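Long-range contacts in glucokinase (Thermus thermophilus, PDB 3VOV), which probably transfers a phosphate group from ATP to glucose and related hexoses, as a zinc-containing member of the ROK family of sugar kinases: residues 1-6 against 16-21; 23-28 against 48-53; 134-139 against 180-185; 160-165 against 175-180; 191-196 against 211-216. One frame throughout, in Å; residues are numbered along the deposited sequence.

Contact 1. Residues 1-6 against 16-21; sequences MKVVGL and GVFDGK
The antiparallel beta hairpin of strands 3-8 and 12-18 pairs Val3 with Phe18, Val4 with Val17 and Gly5 with Gly16. It is the opening hairpin of an actin-like ATPase fold, in which the turn joining the two strands typically meets the phosphates of ATP. The short strand segments run at 135° to each other, a marked twist. Four backbone bonds hold them together. At the outer pair, Val3 N donates to Phe18 O (3.1 Å, 167° at the hydrogen) and Phe18 N returns a bond to Val3 O at 2.9 Å. At the glycine pair, Gly5 N reaches Gly16 O at 2.7 Å and Gly16 N reaches Gly5 O at 3.0 Å. Between them lies the non-hydrogen-bonded pair Val4-Val17; beside it Val17 CA lies 3.3 Å from Val3 O, a CA-H...O contact.

The side chains alternate between two faces. On one, Val4 CG2 touches Val17 CG2 at 4.1 Å, and Val17 CG1, on the same side, meets Lys2 CG at 3.9 Å. On the other, Val3 and Phe18 lie alongside each other, Val3 CG2 being 4.0 Å from Phe18 CB. A chi1 of 176° sets Phe18 CG anti to the backbone N, which swings the ring away from strand 3-8 and leaves Val3 CG2 at its edge. Beyond the strand, Asp19 OD1 accepts from Lys21 N in an Asx turn and also from Arg22 N.

Helix 36-54 packs on Val4 through Ala47 and Glu51 and on Val17 through Glu51 and Ala54, helix 284-299 receives Phe18 on Ala290 and Leu291, and strand 61-65 hydrogen-bonds to the far edge of strand 3-8.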
# COMPACT_ATOMS: atom_id res chain seq x y z
N MET B 1 -37.48 -2.02 -36.39
CA MET B 1 -36.71 -0.72 -36.36
C MET B 1 -35.23 -0.95 -36.71
O MET B 1 -34.61 -1.91 -36.23
CB MET B 1 -36.91 -0.02 -35.00
CG MET B 1 -36.65 1.50 -35.02
SD MET B 1 -35.07 1.69 -34.21
CE MET B 1 -35.52 1.30 -32.50
N LYS B 2 -34.70 -0.12 -37.60
CA LYS B 2 -33.31 -0.21 -38.03
C LYS B 2 -32.56 1.05 -37.68
O LYS B 2 -33.12 2.15 -37.78
CB LYS B 2 -33.21 -0.37 -39.57
CG LYS B 2 -33.24 -1.84 -40.10
CD LYS B 2 -34.37 -2.62 -39.49
CE LYS B 2 -34.84 -3.77 -40.38
NZ LYS B 2 -36.28 -4.01 -40.01
N VAL B 3 -31.30 0.90 -37.27
CA VAL B 3 -30.39 2.04 -37.11
C VAL B 3 -29.11 1.72 -37.83
O VAL B 3 -28.99 0.64 -38.38
CB VAL B 3 -30.07 2.34 -35.62
CG1 VAL B 3 -31.37 2.62 -34.87
CG2 VAL B 3 -29.31 1.12 -34.97
N VAL B 4 -28.17 2.67 -37.82
CA VAL B 4 -26.82 2.46 -38.33
C VAL B 4 -25.86 2.64 -37.16
O VAL B 4 -26.01 3.58 -36.41
CB VAL B 4 -26.47 3.50 -39.40
CG1 VAL B 4 -24.99 3.41 -39.78
CG2 VAL B 4 -27.39 3.30 -40.66
N GLY B 5 -24.93 1.69 -36.97
CA GLY B 5 -23.85 1.87 -36.01
C GLY B 5 -22.60 2.33 -36.73
O GLY B 5 -22.37 1.93 -37.87
N LEU B 6 -21.81 3.15 -36.06
CA LEU B 6 -20.49 3.55 -36.56
C LEU B 6 -19.49 3.40 -35.42
O LEU B 6 -19.81 3.77 -34.27
CB LEU B 6 -20.49 5.03 -37.01
CG LEU B 6 -21.33 5.41 -38.23
CD1 LEU B 6 -21.56 6.94 -38.39
CD2 LEU B 6 -20.59 4.84 -39.46
N GLY B 16 -22.39 -0.30 -39.85
CA GLY B 16 -23.34 -1.34 -40.26
C GLY B 16 -24.72 -0.97 -39.85
O GLY B 16 -24.89 -0.31 -38.83
N VAL B 17 -25.70 -1.37 -40.68
CA VAL B 17 -27.12 -1.33 -40.32
C VAL B 17 -27.34 -2.43 -39.29
O VAL B 17 -26.66 -3.46 -39.34
CB VAL B 17 -28.06 -1.51 -41.56
CG1 VAL B 17 -29.52 -1.55 -41.16
CG2 VAL B 17 -27.84 -0.35 -42.58
N PHE B 18 -28.21 -2.18 -38.33
CA PHE B 18 -28.37 -3.06 -37.20
C PHE B 18 -29.85 -3.14 -36.96
O PHE B 18 -30.52 -2.12 -37.02
CB PHE B 18 -27.71 -2.43 -35.97
CG PHE B 18 -27.89 -3.20 -34.70
CD1 PHE B 18 -27.22 -4.41 -34.51
CD2 PHE B 18 -28.69 -2.70 -33.67
CE1 PHE B 18 -27.38 -5.12 -33.33
CE2 PHE B 18 -28.83 -3.35 -32.49
CZ PHE B 18 -28.17 -4.61 -32.30
N ASP B 19 -30.36 -4.33 -36.63
CA ASP B 19 -31.82 -4.48 -36.49
C ASP B 19 -32.31 -4.67 -35.06
O ASP B 19 -33.52 -4.95 -34.84
CB ASP B 19 -32.31 -5.61 -37.38
CG ASP B 19 -31.84 -6.98 -36.90
OD1 ASP B 19 -31.28 -7.10 -35.78
OD2 ASP B 19 -32.04 -7.94 -37.67
N GLY B 20 -31.41 -4.48 -34.10
CA GLY B 20 -31.74 -4.64 -32.69
C GLY B 20 -31.08 -5.90 -32.15
O GLY B 20 -30.84 -6.00 -30.93
N LYS B 21 -30.70 -6.81 -33.06
CA LYS B 21 -30.03 -8.08 -32.68
C LYS B 21 -28.83 -8.37 -33.55
O LYS B 21 -27.85 -8.89 -33.05
CB LYS B 21 -30.99 -9.29 -32.74
CG LYS B 21 -32.04 -9.38 -31.59
CD LYS B 21 -31.38 -9.17 -30.18
CE LYS B 21 -32.13 -9.84 -29.00
NZ LYS B 21 -31.48 -9.38 -27.69

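Contact 2. Residues 23-28 against 48-53; sequences LLSKVV and ERAERE
Arg49, the first residue of 48-53 to touch 23-28, lies across the side chain of Val27. With CG trans to the backbone N (chi1 -174°), its extended chain carries the guanidinium over the valine: Val27 CG1 sits on one face, toward the rim, while Val27 CG2 is 3.8 Å from Arg49 NE. Ala50 takes the polar link: Ser25 OG donates to Ala50 O at 2.7 Å, approaching from the side and out of the carbonyl plane (C=O...donor angle 113°). The same hydroxyl accepts from Val17 N of strand 12-18 and rests 3.5 Å from Ala50 CB. One turn on, Glu53 packs its CB against Ser25 CB at 3.9 Å and brings OE2 to within 3.7 Å of Val27 CG2. That oxygen also accepts from Arg49 NE at 3.0 Å, in the guanidinium plane and nearly straight (167°). A water donates to Leu24 O and Glu53 O, bridging the backbones.

Edge strand 27-30 and the residues before it thus pack on helix 36-54, which lies against the first sheet. The Arg49-Glu53 salt bridge probably fixes both chains over Val27, while the buried Ser25 hydroxyl is satisfied as donor to the helix and acceptor from the sheet.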
# COMPACT_ATOMS: atom_id res chain seq x y z
N LEU B 23 -26.24 -7.32 -37.13
CA LEU B 23 -25.83 -6.44 -38.22
C LEU B 23 -26.49 -6.91 -39.52
O LEU B 23 -26.51 -8.12 -39.78
CB LEU B 23 -24.32 -6.50 -38.37
CG LEU B 23 -23.51 -5.84 -37.22
CD1 LEU B 23 -21.98 -6.08 -37.37
CD2 LEU B 23 -23.86 -4.35 -37.15
N LEU B 24 -27.00 -5.99 -40.34
CA LEU B 24 -27.47 -6.36 -41.69
C LEU B 24 -26.44 -6.06 -42.76
O LEU B 24 -26.62 -6.47 -43.91
CB LEU B 24 -28.82 -5.72 -42.05
CG LEU B 24 -29.92 -5.93 -40.99
CD1 LEU B 24 -31.21 -5.17 -41.32
CD2 LEU B 24 -30.20 -7.39 -40.73
N SER B 25 -25.38 -5.34 -42.38
CA SER B 25 -24.26 -5.02 -43.24
C SER B 25 -23.04 -4.72 -42.39
O SER B 25 -23.15 -4.48 -41.19
CB SER B 25 -24.56 -3.83 -44.18
OG SER B 25 -24.94 -2.65 -43.48
N LYS B 26 -21.87 -4.75 -43.02
CA LYS B 26 -20.62 -4.39 -42.35
C LYS B 26 -19.57 -3.79 -43.30
O LYS B 26 -19.07 -4.48 -44.18
CB LYS B 26 -20.01 -5.56 -41.58
CG LYS B 26 -18.80 -5.10 -40.80
CD LYS B 26 -18.39 -6.00 -39.69
CE LYS B 26 -17.13 -5.44 -39.02
NZ LYS B 26 -16.51 -6.49 -38.19
N VAL B 27 -19.19 -2.54 -43.05
CA VAL B 27 -18.32 -1.79 -43.98
C VAL B 27 -17.16 -1.36 -43.17
O VAL B 27 -17.31 -0.91 -42.03
CB VAL B 27 -19.08 -0.59 -44.59
CG1 VAL B 27 -18.12 0.46 -45.25
CG2 VAL B 27 -20.12 -1.10 -45.58
N VAL B 28 -15.97 -1.53 -43.71
CA VAL B 28 -14.79 -1.05 -43.00
C VAL B 28 -13.96 -0.24 -43.99
O VAL B 28 -13.77 -0.69 -45.14
CB VAL B 28 -13.99 -2.21 -42.31
CG1 VAL B 28 -12.69 -1.72 -41.68
CG2 VAL B 28 -14.89 -2.97 -41.29
N GLU B 48 -23.75 5.60 -45.39
CA GLU B 48 -24.54 5.44 -46.63
C GLU B 48 -24.25 4.10 -47.29
O GLU B 48 -25.18 3.38 -47.70
CB GLU B 48 -24.29 6.59 -47.62
CG GLU B 48 -25.61 7.26 -48.05
CD GLU B 48 -26.08 6.99 -49.51
OE1 GLU B 48 -26.07 5.82 -50.00
OE2 GLU B 48 -26.50 7.98 -50.17
N ARG B 49 -22.97 3.76 -47.37
CA ARG B 49 -22.57 2.47 -47.91
C ARG B 49 -23.19 1.28 -47.16
O ARG B 49 -23.70 0.33 -47.80
CB ARG B 49 -21.05 2.35 -48.01
CG ARG B 49 -20.63 1.07 -48.71
CD ARG B 49 -19.15 1.03 -48.99
NE ARG B 49 -18.73 -0.37 -49.03
CZ ARG B 49 -17.47 -0.79 -48.97
NH1 ARG B 49 -16.45 0.08 -48.89
NH2 ARG B 49 -17.23 -2.10 -48.99
N ALA B 50 -23.17 1.33 -45.83
CA ALA B 50 -23.78 0.26 -45.02
C ALA B 50 -25.27 0.15 -45.33
O ALA B 50 -25.86 -0.94 -45.35
CB ALA B 50 -23.57 0.57 -43.51
N GLU B 51 -25.90 1.30 -45.54
CA GLU B 51 -27.31 1.33 -45.82
C GLU B 51 -27.60 0.79 -47.23
O GLU B 51 -28.60 0.11 -47.42
CB GLU B 51 -27.81 2.74 -45.64
CG GLU B 51 -28.07 3.07 -44.16
CD GLU B 51 -28.61 4.47 -43.99
OE1 GLU B 51 -28.13 5.38 -44.70
OE2 GLU B 51 -29.49 4.68 -43.14
N ARG B 52 -26.74 1.09 -48.19
CA ARG B 52 -26.86 0.52 -49.55
C ARG B 52 -26.67 -1.00 -49.52
O ARG B 52 -27.41 -1.76 -50.15
CB ARG B 52 -25.85 1.14 -50.52
CG ARG B 52 -26.14 2.58 -50.83
CD ARG B 52 -25.36 3.06 -52.05
NE ARG B 52 -23.90 3.07 -51.85
CZ ARG B 52 -23.22 4.09 -51.33
NH1 ARG B 52 -23.84 5.19 -50.94
NH2 ARG B 52 -21.90 4.00 -51.20
N GLU B 53 -25.67 -1.45 -48.75
CA GLU B 53 -25.42 -2.88 -48.63
C GLU B 53 -26.47 -3.66 -47.87
O GLU B 53 -26.66 -4.86 -48.11
CB GLU B 53 -24.07 -3.14 -48.02
CG GLU B 53 -22.99 -2.91 -48.99
CD GLU B 53 -21.64 -3.27 -48.43
OE1 GLU B 53 -21.57 -4.15 -47.52
OE2 GLU B 53 -20.65 -2.69 -48.92
O HOH W 1 -25.25 -6.89 -46.20

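Contact 3. Residues 134-139 against 180-185; sequences TGIGGG and LAAGRA
Ile136 extends from the start of strand 136-142 into the break between helices 177-181 and 183-194. Its CB is aimed at Ala182, and CG1, turned to the side of the backbone N (chi1 -78°), lies 3.9 Å from Ala182 CB. The chain continues extended, so CD1 slides past that methyl to the peptide joining the two alanines: it is 3.5 Å from Ala182 N and 3.8 Å from Ala181 CB. With an alanine at Ile136 that peptide would probably lose its apolar cover, and a gap would open beside Ala181 and Ala182.

The turn before the strand makes the polar link. Thr134 O accepts from Arg184 N at 3.0 Å (165° at the hydrogen), and the same oxygen is 3.4 Å from Ala182 CB. Thr134 CG2 presses on the aliphatic part of Arg184, 3.3 Å from CD, a tight fit. Close approach is possible because Gly183 has no side chain: its CA is 4.3 Å from Thr134 CA. The guanidinium points elsewhere, Arg184 NH1 donating to Tyr192 O of the second subunit. Ile136 N donates a hydrogen bond to Glu178 OE1, and the Glu178 side chain also touches the zinc ligand His159.

The run after strand 127-132 is rich in glycine, consistent with the second phosphate loop of actin-like ATPases. Ala182 is the N-cap of helix 183-194, so the N-H bonds of the first turn need acceptors. Thr134 O supplies one to Arg184, Ser133 is backbone-bonded to Gly183, and the start of the helix is thereby tied to this loop by main-chain hydrogen bonds as well as by apolar contact.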
# COMPACT_ATOMS: atom_id res chain seq x y z
N THR B 134 -4.34 -1.45 -24.34
CA THR B 134 -3.30 -0.48 -24.18
C THR B 134 -3.53 0.31 -22.87
O THR B 134 -2.60 0.49 -22.09
CB THR B 134 -3.30 0.48 -25.41
OG1 THR B 134 -2.73 -0.22 -26.54
CG2 THR B 134 -2.42 1.63 -25.14
N GLY B 135 -4.78 0.77 -22.69
CA GLY B 135 -5.28 1.36 -21.45
C GLY B 135 -6.27 0.40 -20.77
O GLY B 135 -6.50 -0.71 -21.27
N ILE B 136 -6.83 0.80 -19.64
CA ILE B 136 -7.93 0.04 -19.07
C ILE B 136 -9.15 0.92 -19.08
O ILE B 136 -9.12 2.00 -18.54
CB ILE B 136 -7.65 -0.48 -17.62
CG1 ILE B 136 -6.73 -1.70 -17.71
CG2 ILE B 136 -8.98 -0.84 -16.92
CD1 ILE B 136 -6.19 -2.24 -16.39
N GLY B 137 -10.23 0.45 -19.70
CA GLY B 137 -11.50 1.12 -19.60
C GLY B 137 -12.61 0.17 -19.20
O GLY B 137 -12.38 -1.02 -18.96
N GLY B 138 -13.82 0.68 -19.18
CA GLY B 138 -14.95 -0.16 -18.81
C GLY B 138 -16.28 0.47 -19.05
O GLY B 138 -16.39 1.52 -19.66
N GLY B 139 -17.32 -0.16 -18.55
CA GLY B 139 -18.65 0.39 -18.68
C GLY B 139 -19.55 -0.28 -17.69
O GLY B 139 -19.31 -1.45 -17.33
N LEU B 180 -1.71 0.38 -13.09
CA LEU B 180 -1.14 -0.82 -12.49
C LEU B 180 -1.10 -1.99 -13.43
O LEU B 180 -0.22 -2.86 -13.29
CB LEU B 180 -1.98 -1.25 -11.27
CG LEU B 180 -1.89 -0.28 -10.06
CD1 LEU B 180 -2.97 -0.68 -9.03
CD2 LEU B 180 -0.45 -0.23 -9.39
N ALA B 181 -2.09 -2.06 -14.33
CA ALA B 181 -2.40 -3.32 -15.01
C ALA B 181 -2.70 -3.22 -16.51
O ALA B 181 -2.91 -4.26 -17.17
CB ALA B 181 -3.58 -4.02 -14.30
N ALA B 182 -2.73 -2.00 -17.05
CA ALA B 182 -2.98 -1.89 -18.50
C ALA B 182 -1.80 -2.46 -19.28
O ALA B 182 -0.70 -2.60 -18.76
CB ALA B 182 -3.23 -0.41 -18.89
N GLY B 183 -2.04 -2.78 -20.56
CA GLY B 183 -0.99 -3.03 -21.54
C GLY B 183 0.20 -2.14 -21.43
O GLY B 183 1.30 -2.64 -21.28
N ARG B 184 0.01 -0.83 -21.45
CA ARG B 184 1.13 0.07 -21.38
C ARG B 184 1.80 0.07 -20.02
O ARG B 184 2.95 0.40 -19.91
CB ARG B 184 0.74 1.50 -21.75
CG ARG B 184 0.44 1.67 -23.25
CD ARG B 184 0.03 3.10 -23.56
NE ARG B 184 1.06 4.00 -23.10
CZ ARG B 184 0.89 4.93 -22.17
NH1 ARG B 184 1.91 5.70 -21.83
NH2 ARG B 184 -0.29 5.10 -21.61
N ALA B 185 1.04 -0.24 -18.98
CA ALA B 185 1.64 -0.36 -17.64
C ALA B 185 2.58 -1.59 -17.57
O ALA B 185 3.68 -1.52 -17.03
CB ALA B 185 0.54 -0.47 -16.63

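Contact 4. Residues 160-165 against 175-180; sequences LTLLPG and GCLEAL. With ZN (zinc ion), chain G.
Cys176 binds the zinc ion through SG at 2.4 Å, and its CA lies 3.3 Å from Leu160 O across the contact, a CA-H...O approach. His159, immediately before Leu160, completes the metal site with Cys169 and Cys171, so the residue before 160-165 and Cys176 share the metal.

Backbone bonds make the next shell. Leu177 N, at the start of helix 177-181, donates to Leu160 O at 3.1 Å. Gly175 O is gripped twice, by Leu162 N at 2.9 Å and by Leu163 N at 3.0 Å, the latter in the carbonyl plane on a lone pair. Gly175 CA comes 3.2 Å from Leu163 O, leaving no room for a side chain there.

Farther out, leucines close the core: Leu162 CD1 meets Leu177 CD1 at 3.8 Å with the two chains side by side, whereas the side chains of Leu163 and Leu180 cross at about a right angle, CD2 to CD2 4.0 Å. Tyr224 of helix 212-236 covers Leu163 and Leu180, and Ser231 of the third subunit accepts from Thr161 N.

One histidine and three cysteines around zinc, with the cysteines in a short glycine-rich loop leading into a helix, form the zinc site characteristic of ROK proteins.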
# COMPACT_ATOMS: atom_id res chain seq x y z
N LEU B 160 -10.17 3.93 -10.90
CA LEU B 160 -10.37 3.76 -9.46
C LEU B 160 -9.02 3.54 -8.79
O LEU B 160 -8.15 2.88 -9.34
CB LEU B 160 -11.32 2.61 -9.17
CG LEU B 160 -12.79 3.08 -9.28
CD1 LEU B 160 -13.36 2.82 -10.66
CD2 LEU B 160 -13.61 2.37 -8.17
N THR B 161 -8.85 4.14 -7.61
CA THR B 161 -7.57 4.09 -6.96
C THR B 161 -7.45 2.73 -6.22
O THR B 161 -8.15 2.51 -5.26
CB THR B 161 -7.46 5.24 -5.96
OG1 THR B 161 -7.63 6.48 -6.66
CG2 THR B 161 -6.07 5.23 -5.24
N LEU B 162 -6.52 1.88 -6.62
CA LEU B 162 -6.31 0.64 -5.89
C LEU B 162 -5.02 0.66 -5.09
O LEU B 162 -4.86 -0.17 -4.20
CB LEU B 162 -6.18 -0.53 -6.86
CG LEU B 162 -7.40 -0.83 -7.71
CD1 LEU B 162 -7.08 -2.05 -8.52
CD2 LEU B 162 -8.64 -1.05 -6.78
N LEU B 163 -4.07 1.50 -5.47
CA LEU B 163 -2.82 1.54 -4.70
C LEU B 163 -2.36 2.98 -4.45
O LEU B 163 -1.60 3.54 -5.24
CB LEU B 163 -1.72 0.68 -5.39
CG LEU B 163 -0.38 0.57 -4.63
CD1 LEU B 163 -0.49 -0.38 -3.41
CD2 LEU B 163 0.75 0.13 -5.55
N PRO B 164 -2.79 3.57 -3.33
CA PRO B 164 -2.30 4.92 -2.97
C PRO B 164 -0.77 4.91 -2.90
O PRO B 164 -0.18 4.00 -2.33
CB PRO B 164 -2.93 5.17 -1.58
CG PRO B 164 -4.16 4.27 -1.55
CD PRO B 164 -3.69 3.01 -2.29
N GLY B 165 -0.13 5.87 -3.53
CA GLY B 165 1.33 5.89 -3.57
C GLY B 165 1.91 4.97 -4.64
O GLY B 165 3.14 4.79 -4.71
N GLY B 175 -1.62 5.04 -8.95
CA GLY B 175 -2.19 3.83 -8.37
C GLY B 175 -3.55 3.43 -8.89
O GLY B 175 -4.23 2.62 -8.25
N CYS B 176 -3.98 4.03 -10.02
CA CYS B 176 -5.21 3.68 -10.72
C CYS B 176 -5.08 2.27 -11.22
O CYS B 176 -3.97 1.83 -11.55
CB CYS B 176 -5.42 4.64 -11.92
SG CYS B 176 -5.87 6.25 -11.39
N LEU B 177 -6.19 1.56 -11.37
CA LEU B 177 -6.13 0.25 -11.98
C LEU B 177 -5.39 0.32 -13.33
O LEU B 177 -4.53 -0.53 -13.62
CB LEU B 177 -7.56 -0.30 -12.15
CG LEU B 177 -7.73 -1.64 -12.87
CD1 LEU B 177 -6.86 -2.75 -12.26
CD2 LEU B 177 -9.24 -2.04 -12.88
N GLU B 178 -5.70 1.34 -14.15
CA GLU B 178 -5.02 1.46 -15.44
C GLU B 178 -3.51 1.50 -15.28
O GLU B 178 -2.76 0.82 -15.98
CB GLU B 178 -5.46 2.74 -16.17
CG GLU B 178 -4.69 2.91 -17.48
CD GLU B 178 -5.36 3.91 -18.41
OE1 GLU B 178 -6.29 3.49 -19.12
OE2 GLU B 178 -4.98 5.10 -18.42
N ALA B 179 -3.07 2.34 -14.36
CA ALA B 179 -1.65 2.58 -14.21
C ALA B 179 -0.93 1.34 -13.59
O ALA B 179 0.32 1.27 -13.56
CB ALA B 179 -1.44 3.79 -13.33
N LEU B 180 -1.71 0.38 -13.09
CA LEU B 180 -1.14 -0.82 -12.49
C LEU B 180 -1.10 -1.99 -13.43
O LEU B 180 -0.22 -2.86 -13.29
CB LEU B 180 -1.98 -1.25 -11.27
CG LEU B 180 -1.89 -0.28 -10.06
CD1 LEU B 180 -2.97 -0.68 -9.03
CD2 LEU B 180 -0.45 -0.23 -9.39
ZN ZN G . -5.84 7.23 -13.62

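Contact 5. Residues 191-196 against 211-216; sequences TYAFQR and DPKAER
Ala193, in the last turn of helix 183-194, meets Lys213 twice: its carbonyl O is 3.4 Å from Lys213 CE, and its CB lies 4.4 Å from Lys213 CG. Phe194 follows and carries the largest share of the contact, its ring reaching toward the start of helix 212-236. One face of the ring lies against the lysine. Lys213 CE stands almost over the centre, 4.0 Å from the centroid and 8° off the normal, a CH-pi contact. The bends of the chain beyond CG then carry NZ to 4.3 Å from the same centroid, 29° off the normal, giving an off-centre cation-pi interaction. The lysine also touches nearer its root, with Lys213 CB 3.6 Å from Phe194 CZ.

The rim of the ring meets a helix N-cap. Asp211 sits just before helix 212-236, and its OD2 accepts from Ala214 N at 2.9 Å through the anti lone pair, facing away from OD1. The capping oxygen is also 3.1 Å from Phe194 CZ, at the edge of the ring, where the electropositive C-H would probably be polarised by the carboxylate. Exchanging Asp211 for a leucine is likely to leave Ala214 N without its side-chain cap and the ring edge without its negative neighbour. Ala214 itself packs its CB 4.2 Å from CZ.

Gln195, with positive phi, leaves helical geometry. Arg196 forms a salt bridge with Glu202, while Leu206 of helix 200-208 packs on Phe194. Cys169 and Gly172 of the second subunit touch Ala193 and Lys213.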
# COMPACT_ATOMS: atom_id res chain seq x y z
N THR B 191 9.88 -3.00 -19.26
CA THR B 191 11.00 -2.28 -19.85
C THR B 191 11.93 -1.74 -18.75
O THR B 191 13.14 -1.83 -18.87
CB THR B 191 10.45 -1.14 -20.77
OG1 THR B 191 9.72 -1.74 -21.86
CG2 THR B 191 11.56 -0.25 -21.31
N TYR B 192 11.37 -1.21 -17.67
CA TYR B 192 12.22 -0.75 -16.56
C TYR B 192 13.01 -1.89 -15.90
O TYR B 192 14.24 -1.80 -15.67
CB TYR B 192 11.34 -0.02 -15.51
CG TYR B 192 12.13 0.40 -14.30
CD1 TYR B 192 12.94 1.54 -14.33
CD2 TYR B 192 12.10 -0.37 -13.13
CE1 TYR B 192 13.70 1.92 -13.21
CE2 TYR B 192 12.86 0.01 -12.00
CZ TYR B 192 13.65 1.14 -12.05
OH TYR B 192 14.38 1.52 -10.95
N ALA B 193 12.32 -2.98 -15.60
CA ALA B 193 12.90 -4.08 -14.83
C ALA B 193 13.88 -4.93 -15.65
O ALA B 193 14.91 -5.35 -15.13
CB ALA B 193 11.79 -4.96 -14.26
N PHE B 194 13.56 -5.16 -16.94
CA PHE B 194 14.50 -5.84 -17.83
C PHE B 194 15.60 -4.96 -18.41
O PHE B 194 16.50 -5.47 -19.06
CB PHE B 194 13.77 -6.61 -18.93
CG PHE B 194 13.10 -7.87 -18.41
CD1 PHE B 194 13.77 -9.09 -18.40
CD2 PHE B 194 11.81 -7.81 -17.87
CE1 PHE B 194 13.15 -10.24 -17.87
CE2 PHE B 194 11.18 -8.98 -17.32
CZ PHE B 194 11.85 -10.18 -17.35
N GLN B 195 15.50 -3.63 -18.20
CA GLN B 195 16.48 -2.68 -18.71
C GLN B 195 16.67 -2.70 -20.24
O GLN B 195 17.75 -2.44 -20.72
CB GLN B 195 17.84 -2.83 -17.97
CG GLN B 195 17.65 -2.81 -16.47
CD GLN B 195 18.97 -2.74 -15.71
OE1 GLN B 195 19.83 -1.94 -16.04
NE2 GLN B 195 19.11 -3.58 -14.70
N ARG B 196 15.60 -2.99 -20.98
CA ARG B 196 15.54 -2.96 -22.44
C ARG B 196 14.06 -2.87 -22.84
O ARG B 196 13.19 -3.17 -22.01
CB ARG B 196 16.15 -4.22 -23.04
CG ARG B 196 15.37 -5.47 -22.70
CD ARG B 196 15.95 -6.71 -23.34
NE ARG B 196 15.58 -7.93 -22.62
CZ ARG B 196 14.66 -8.79 -23.04
NH1 ARG B 196 14.02 -8.57 -24.18
NH2 ARG B 196 14.39 -9.87 -22.33
N ASP B 211 10.33 -17.12 -16.92
CA ASP B 211 11.22 -16.10 -16.40
C ASP B 211 10.68 -15.51 -15.07
O ASP B 211 9.57 -15.00 -15.03
CB ASP B 211 11.42 -15.01 -17.46
CG ASP B 211 12.26 -13.92 -16.96
OD1 ASP B 211 13.47 -13.97 -17.28
OD2 ASP B 211 11.75 -13.06 -16.19
N PRO B 212 11.48 -15.59 -13.98
CA PRO B 212 10.92 -15.24 -12.67
C PRO B 212 10.37 -13.79 -12.62
O PRO B 212 9.30 -13.55 -12.03
CB PRO B 212 12.10 -15.42 -11.68
CG PRO B 212 13.17 -16.15 -12.41
CD PRO B 212 12.91 -15.96 -13.91
N LYS B 213 11.10 -12.86 -13.23
CA LYS B 213 10.80 -11.45 -13.19
C LYS B 213 9.51 -11.24 -13.98
O LYS B 213 8.65 -10.47 -13.55
CB LYS B 213 11.97 -10.65 -13.80
CG LYS B 213 12.08 -9.22 -13.40
CD LYS B 213 13.55 -8.78 -13.11
CE LYS B 213 14.41 -8.57 -14.34
NZ LYS B 213 15.18 -9.83 -14.67
N ALA B 214 9.36 -11.94 -15.10
CA ALA B 214 8.17 -11.81 -15.94
C ALA B 214 6.94 -12.31 -15.22
O ALA B 214 5.92 -11.62 -15.20
CB ALA B 214 8.33 -12.53 -17.28
N GLU B 215 7.05 -13.51 -14.64
CA GLU B 215 6.01 -14.07 -13.79
C GLU B 215 5.54 -13.10 -12.69
O GLU B 215 4.34 -12.88 -12.50
CB GLU B 215 6.49 -15.41 -13.17
CG GLU B 215 6.66 -16.51 -14.22
CD GLU B 215 7.13 -17.87 -13.64
OE1 GLU B 215 7.67 -17.91 -12.49
OE2 GLU B 215 6.96 -18.89 -14.33
N ARG B 216 6.51 -12.55 -11.94
CA ARG B 216 6.21 -11.66 -10.85
C ARG B 216 5.32 -10.51 -11.29
O ARG B 216 4.28 -10.22 -10.68
CB ARG B 216 7.52 -11.11 -10.23
CG ARG B 216 7.35 -10.70 -8.74
CD ARG B 216 8.57 -9.89 -8.19
NE ARG B 216 8.41 -9.53 -6.77
CZ ARG B 216 8.86 -10.26 -5.74
NH1 ARG B 216 9.49 -11.43 -5.95
NH2 ARG B 216 8.68 -9.83 -4.50

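From the N terminus, contact 1 closes a short hairpin loop, and contact 2 closes the next, longer one between 23-28 and 48-53. The two are in series and touch, since strands 12-18 and 27-30 are neighbours in the first sheet, against which helix 36-54 packs. The others lie on the opposite side of the chain's centre. Contact 3 joins strand 136-142 of the second sheet to helices 177-181 and 183-194. Within its loop falls contact 4, which folds the zinc region and shares Leu180 with it. Contact 5 follows in series, linking the end of helix 183-194 to helix 212-236. Contacts 3, 4 and 5 all touch the second subunit.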